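Local coordinates for racemase (PDB 3MKC), which belongs to the mandelate racemase/muconate lactonizing enzyme family of the enolase superfamily, pairing an enolase-type N-terminal domain with a TIM-barrel-like C-terminal domain, at residues E221-R224 with L225-I229; H249-L252 with V253-R257. All blocks are in the same frame, centred on the assembly; numbering follows the deposited sequence.

Interaction 1. Residues E221-R224 with L225-I229; sequences EVAR and LLNSI
Val-222 and Leu-226 sit one turn apart along one side of helix 219-228, their branches running in the same direction, Val-222 CG1 resting 3.9 Å from Leu-226 CD1. Leu-226 holds its CG anti to the carbonyl carbon (chi1 -63°), which brings the branch back along the helix toward Val-222. This apolar pair faces inward, with Phe-216 and Tyr-212 packed on it, while Leu-225 turns to Ala-192 of helix 188-202.

Backbone bonds run alongside. Leu-226 N reaches Val-222 O at 2.8 Å in an almost straight bond (177°), and Asn-227 N meets Ala-223 O, also at 2.8 Å. In the last turn Ser-228 N bonds to Arg-224 O at 3.1 Å, more bent at 143°.

Two polar side chains fold back near this end. Ser-228 OG, set between its backbone N and carbonyl carbon, donates to Leu-225 O at 2.8 Å. The Asn-227 amide sits over Ala-223 O, too poorly angled to bond to it; its ND2 probably hydrogen-bonds to Asn-255 O of the next helix.

The chemistry is that of a helix C-terminus: as the backbone bonds weaken toward Ile-229, the serine hydroxyl supplies Leu-225 O with a firm donor.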
loop_
_atom_site.group_PDB
_atom_site.type_symbol
_atom_site.label_atom_id
_atom_site.label_comp_id
_atom_site.label_asym_id
_atom_site.label_seq_id
_atom_site.Cartn_x
_atom_site.Cartn_y
_atom_site.Cartn_z
ATOM N N GLU A 221 1.191 23.940 -15.894
ATOM C CA GLU A 221 2.241 23.251 -16.644
ATOM C C GLU A 221 1.929 21.751 -16.728
ATOM O O GLU A 221 2.123 21.114 -17.770
ATOM C CB GLU A 221 3.594 23.490 -15.965
ATOM C CG GLU A 221 4.774 22.806 -16.622
ATOM C CD GLU A 221 6.101 23.179 -15.963
ATOM O OE1 GLU A 221 6.225 23.034 -14.726
ATOM O OE2 GLU A 221 7.024 23.615 -16.683
ATOM N N VAL A 222 1.431 21.182 -15.636
ATOM C CA VAL A 222 1.096 19.764 -15.629
ATOM C C VAL A 222 -0.058 19.481 -16.590
ATOM O O VAL A 222 -0.019 18.509 -17.340
ATOM C CB VAL A 222 0.711 19.285 -14.211
ATOM C CG1 VAL A 222 0.326 17.814 -14.239
ATOM C CG2 VAL A 222 1.880 19.499 -13.262
ATOM N N ALA A 223 -1.075 20.342 -16.582
ATOM C CA ALA A 223 -2.225 20.144 -17.466
ATOM C C ALA A 223 -1.777 20.129 -18.923
ATOM O O ALA A 223 -2.254 19.310 -19.710
ATOM C CB ALA A 223 -3.262 21.243 -17.244
ATOM N N ARG A 224 -0.862 21.026 -19.286
ATOM C CA ARG A 224 -0.367 21.065 -20.665
ATOM C C ARG A 224 0.279 19.738 -21.016
ATOM O O ARG A 224 0.026 19.169 -22.077
ATOM C CB ARG A 224 0.661 22.182 -20.858
ATOM C CG ARG A 224 0.060 23.484 -21.316
ATOM C CD ARG A 224 1.129 24.474 -21.761
ATOM N NE ARG A 224 0.520 25.720 -22.218
ATOM C CZ ARG A 224 1.206 26.799 -22.578
ATOM N NH1 ARG A 224 2.533 26.785 -22.535
ATOM N NH2 ARG A 224 0.561 27.893 -22.970
ATOM N N LEU A 225 1.123 19.248 -20.117
ATOM C CA LEU A 225 1.800 17.980 -20.343
ATOM C C LEU A 225 0.802 16.839 -20.484
ATOM O O LEU A 225 0.838 16.093 -21.458
ATOM C CB LEU A 225 2.764 17.685 -19.194
ATOM C CG LEU A 225 3.356 16.274 -19.110
ATOM C CD1 LEU A 225 4.116 15.942 -20.387
ATOM C CD2 LEU A 225 4.270 16.187 -17.903
ATOM N N LEU A 226 -0.100 16.703 -19.516
ATOM C CA LEU A 226 -1.075 15.622 -19.574
ATOM C C LEU A 226 -1.997 15.727 -20.781
ATOM O O LEU A 226 -2.372 14.716 -21.374
ATOM C CB LEU A 226 -1.890 15.572 -18.279
ATOM C CG LEU A 226 -1.076 15.269 -17.014
ATOM C CD1 LEU A 226 -2.028 15.142 -15.831
ATOM C CD2 LEU A 226 -0.283 13.968 -17.191
ATOM N N ASN A 227 -2.359 16.945 -21.163
ATOM C CA ASN A 227 -3.229 17.106 -22.313
ATOM C C ASN A 227 -2.543 16.703 -23.614
ATOM O O ASN A 227 -3.190 16.188 -24.520
ATOM C CB ASN A 227 -3.742 18.548 -22.409
ATOM C CG ASN A 227 -4.823 18.841 -21.390
ATOM O OD1 ASN A 227 -5.542 17.938 -20.968
ATOM N ND2 ASN A 227 -4.957 20.106 -21.002
ATOM N N SER A 228 -1.233 16.902 -23.697
ATOM C CA SER A 228 -0.503 16.566 -24.922
ATOM C C SER A 228 -0.248 15.073 -25.119
ATOM O O SER A 228 0.131 14.646 -26.211
ATOM C CB SER A 228 0.832 17.317 -24.964
ATOM O OG SER A 228 1.755 16.775 -24.038
ATOM N N ILE A 229 -0.446 14.277 -24.073
ATOM C CA ILE A 229 -0.223 12.838 -24.192
ATOM C C ILE A 229 -1.509 12.046 -23.998
ATOM O O ILE A 229 -1.488 10.885 -23.594
ATOM C CB ILE A 229 0.833 12.341 -23.187
ATOM C CG1 ILE A 229 0.373 12.622 -21.754
ATOM C CG2 ILE A 229 2.174 13.012 -23.476
ATOM C CD1 ILE A 229 1.334 12.101 -20.708
#

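Interaction 2. Residues H249-L252 with V253-R257; sequences HAKL and VENTR
Lys-251 and Asn-255 run side by side in the same direction on the last turns of helix 246-255, with Lys-251 CD 4.1 Å from Asn-255 ND2. The asparagine amide bends back over the helix end, its CG anti to the carbonyl carbon (chi1 -61°), and ND2 donates to Lys-251 O at 2.8 Å. That oxygen, tilted out of the amide plane, also accepts Asn-255 N at 2.8 Å, so the backbone and side-chain nitrogens of Asn-255 both bond to it, neither in a straight line (132° and 144°).

Glu-254 passes obliquely across Lys-251. Its carboxylate lies near the Ala-250 carbonyl and methyl, OE2 being 3.9 Å from Ala-250 CB, and Lys-251 NZ stays 4.9 Å from Glu-254 OE1, too far for direct contact. The salt bridge of Glu-254 is made instead with Lys-280.

Thr-256, where the chain has left the helix, points its side chain back at the last turn. Its OG1 donates to Leu-252 O at 2.7 Å, approaching from above the carbonyl plane, and CG2 lies 3.3 Å from the same oxygen. Leu-252 itself turns inward to Thr-240, Leu-241 and Val-222.

Side-chain donors thus add to the main-chain bonds at the helix C-terminus: the asparagine amide on Lys-251 O and the threonine hydroxyl on Leu-252 O.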
loop_
_atom_site.group_PDB
_atom_site.type_symbol
_atom_site.label_atom_id
_atom_site.label_comp_id
_atom_site.label_asym_id
_atom_site.label_seq_id
_atom_site.Cartn_x
_atom_site.Cartn_y
_atom_site.Cartn_z
ATOM N N HIS A 249 -4.683 19.757 -7.423
ATOM C CA HIS A 249 -5.115 18.536 -8.074
ATOM C C HIS A 249 -6.511 18.737 -8.684
ATOM O O HIS A 249 -6.800 18.245 -9.773
ATOM C CB HIS A 249 -5.123 17.374 -7.077
ATOM C CG HIS A 249 -3.758 16.882 -6.715
ATOM N ND1 HIS A 249 -2.882 17.610 -5.937
ATOM C CD2 HIS A 249 -3.112 15.735 -7.033
ATOM C CE1 HIS A 249 -1.756 16.934 -5.790
ATOM N NE2 HIS A 249 -1.870 15.792 -6.447
ATOM N N ALA A 250 -7.374 19.473 -7.990
ATOM C CA ALA A 250 -8.719 19.707 -8.511
ATOM C C ALA A 250 -8.620 20.412 -9.867
ATOM O O ALA A 250 -9.410 20.144 -10.777
ATOM C CB ALA A 250 -9.535 20.561 -7.527
ATOM N N LYS A 251 -7.646 21.310 -9.995
ATOM C CA LYS A 251 -7.439 22.035 -11.244
ATOM C C LYS A 251 -7.112 21.056 -12.356
ATOM O O LYS A 251 -7.660 21.147 -13.457
ATOM C CB LYS A 251 -6.297 23.042 -11.102
ATOM C CG LYS A 251 -6.649 24.294 -10.320
ATOM C CD LYS A 251 -7.632 25.157 -11.089
ATOM C CE LYS A 251 -7.718 26.560 -10.509
ATOM N NZ LYS A 251 -8.328 26.569 -9.152
ATOM N N LEU A 252 -6.209 20.120 -12.073
ATOM C CA LEU A 252 -5.830 19.119 -13.068
ATOM C C LEU A 252 -7.051 18.318 -13.474
ATOM O O LEU A 252 -7.239 18.003 -14.647
ATOM C CB LEU A 252 -4.768 18.168 -12.512
ATOM C CG LEU A 252 -3.379 18.745 -12.254
ATOM C CD1 LEU A 252 -2.451 17.639 -11.757
ATOM C CD2 LEU A 252 -2.832 19.354 -13.541
ATOM N N VAL A 253 -7.883 17.975 -12.499
ATOM C CA VAL A 253 -9.087 17.210 -12.800
ATOM C C VAL A 253 -10.022 18.016 -13.688
ATOM O O VAL A 253 -10.585 17.506 -14.654
ATOM C CB VAL A 253 -9.845 16.817 -11.513
ATOM C CG1 VAL A 253 -11.220 16.212 -11.871
ATOM C CG2 VAL A 253 -9.023 15.811 -10.734
ATOM N N GLU A 254 -10.178 19.283 -13.350
ATOM C CA GLU A 254 -11.061 20.165 -14.097
ATOM C C GLU A 254 -10.542 20.527 -15.478
ATOM O O GLU A 254 -11.321 20.816 -16.386
ATOM C CB GLU A 254 -11.276 21.455 -13.301
ATOM C CG GLU A 254 -12.169 21.282 -12.092
ATOM C CD GLU A 254 -11.921 22.330 -11.024
ATOM O OE1 GLU A 254 -11.341 23.395 -11.335
ATOM O OE2 GLU A 254 -12.320 22.082 -9.869
ATOM N N ASN A 255 -9.230 20.490 -15.653
ATOM C CA ASN A 255 -8.659 20.909 -16.927
ATOM C C ASN A 255 -7.945 19.872 -17.799
ATOM O O ASN A 255 -7.300 20.232 -18.778
ATOM C CB ASN A 255 -7.754 22.111 -16.653
ATOM C CG ASN A 255 -8.531 23.292 -16.066
ATOM O OD1 ASN A 255 -9.239 23.993 -16.783
ATOM N ND2 ASN A 255 -8.424 23.493 -14.752
ATOM N N THR A 256 -8.059 18.595 -17.446
ATOM C CA THR A 256 -7.445 17.533 -18.236
ATOM C C THR A 256 -8.407 16.350 -18.241
ATOM O O THR A 256 -9.388 16.347 -17.497
ATOM C CB THR A 256 -6.107 17.043 -17.631
ATOM O OG1 THR A 256 -6.378 16.231 -16.484
ATOM C CG2 THR A 256 -5.231 18.217 -17.215
ATOM N N ARG A 257 -8.125 15.351 -19.073
ATOM C CA ARG A 257 -8.963 14.158 -19.139
ATOM C C ARG A 257 -8.219 12.932 -18.596
ATOM O O ARG A 257 -8.606 11.792 -18.848
ATOM C CB ARG A 257 -9.417 13.908 -20.581
ATOM C CG ARG A 257 -10.141 15.103 -21.192
ATOM C CD ARG A 257 -10.890 14.737 -22.468
ATOM N NE ARG A 257 -11.408 15.928 -23.133
ATOM C CZ ARG A 257 -12.234 15.913 -24.175
ATOM N NH1 ARG A 257 -12.655 14.760 -24.681
ATOM N NH2 ARG A 257 -12.627 17.058 -24.723
#

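Overall arrangement
Both interactions lie in the barrel-like C-terminal domain, on the same side of the chain's centre, their own centres about 10 Å apart. Interaction 1 comes first, along helix 219-228 and just past its end; the helix joins strands 207-211 and 236-238 in a beta-alpha-beta unit, and beyond the second strand follows helix 246-255 with interaction 2. The two stretches touch directly: Asn-227 ND2 probably bonds to Asn-255 O at 3.2 Å, Ala-223 CA packs on Thr-256 CG2 at 3.6 Å, and Val-222 CG1 meets Leu-252 CD2, also at 3.6 Å. Successive helices thus pack through apolar contacts beginning in the first half of helix 219-228, with the probable amide-carbonyl bond nearer their C-terminal ends.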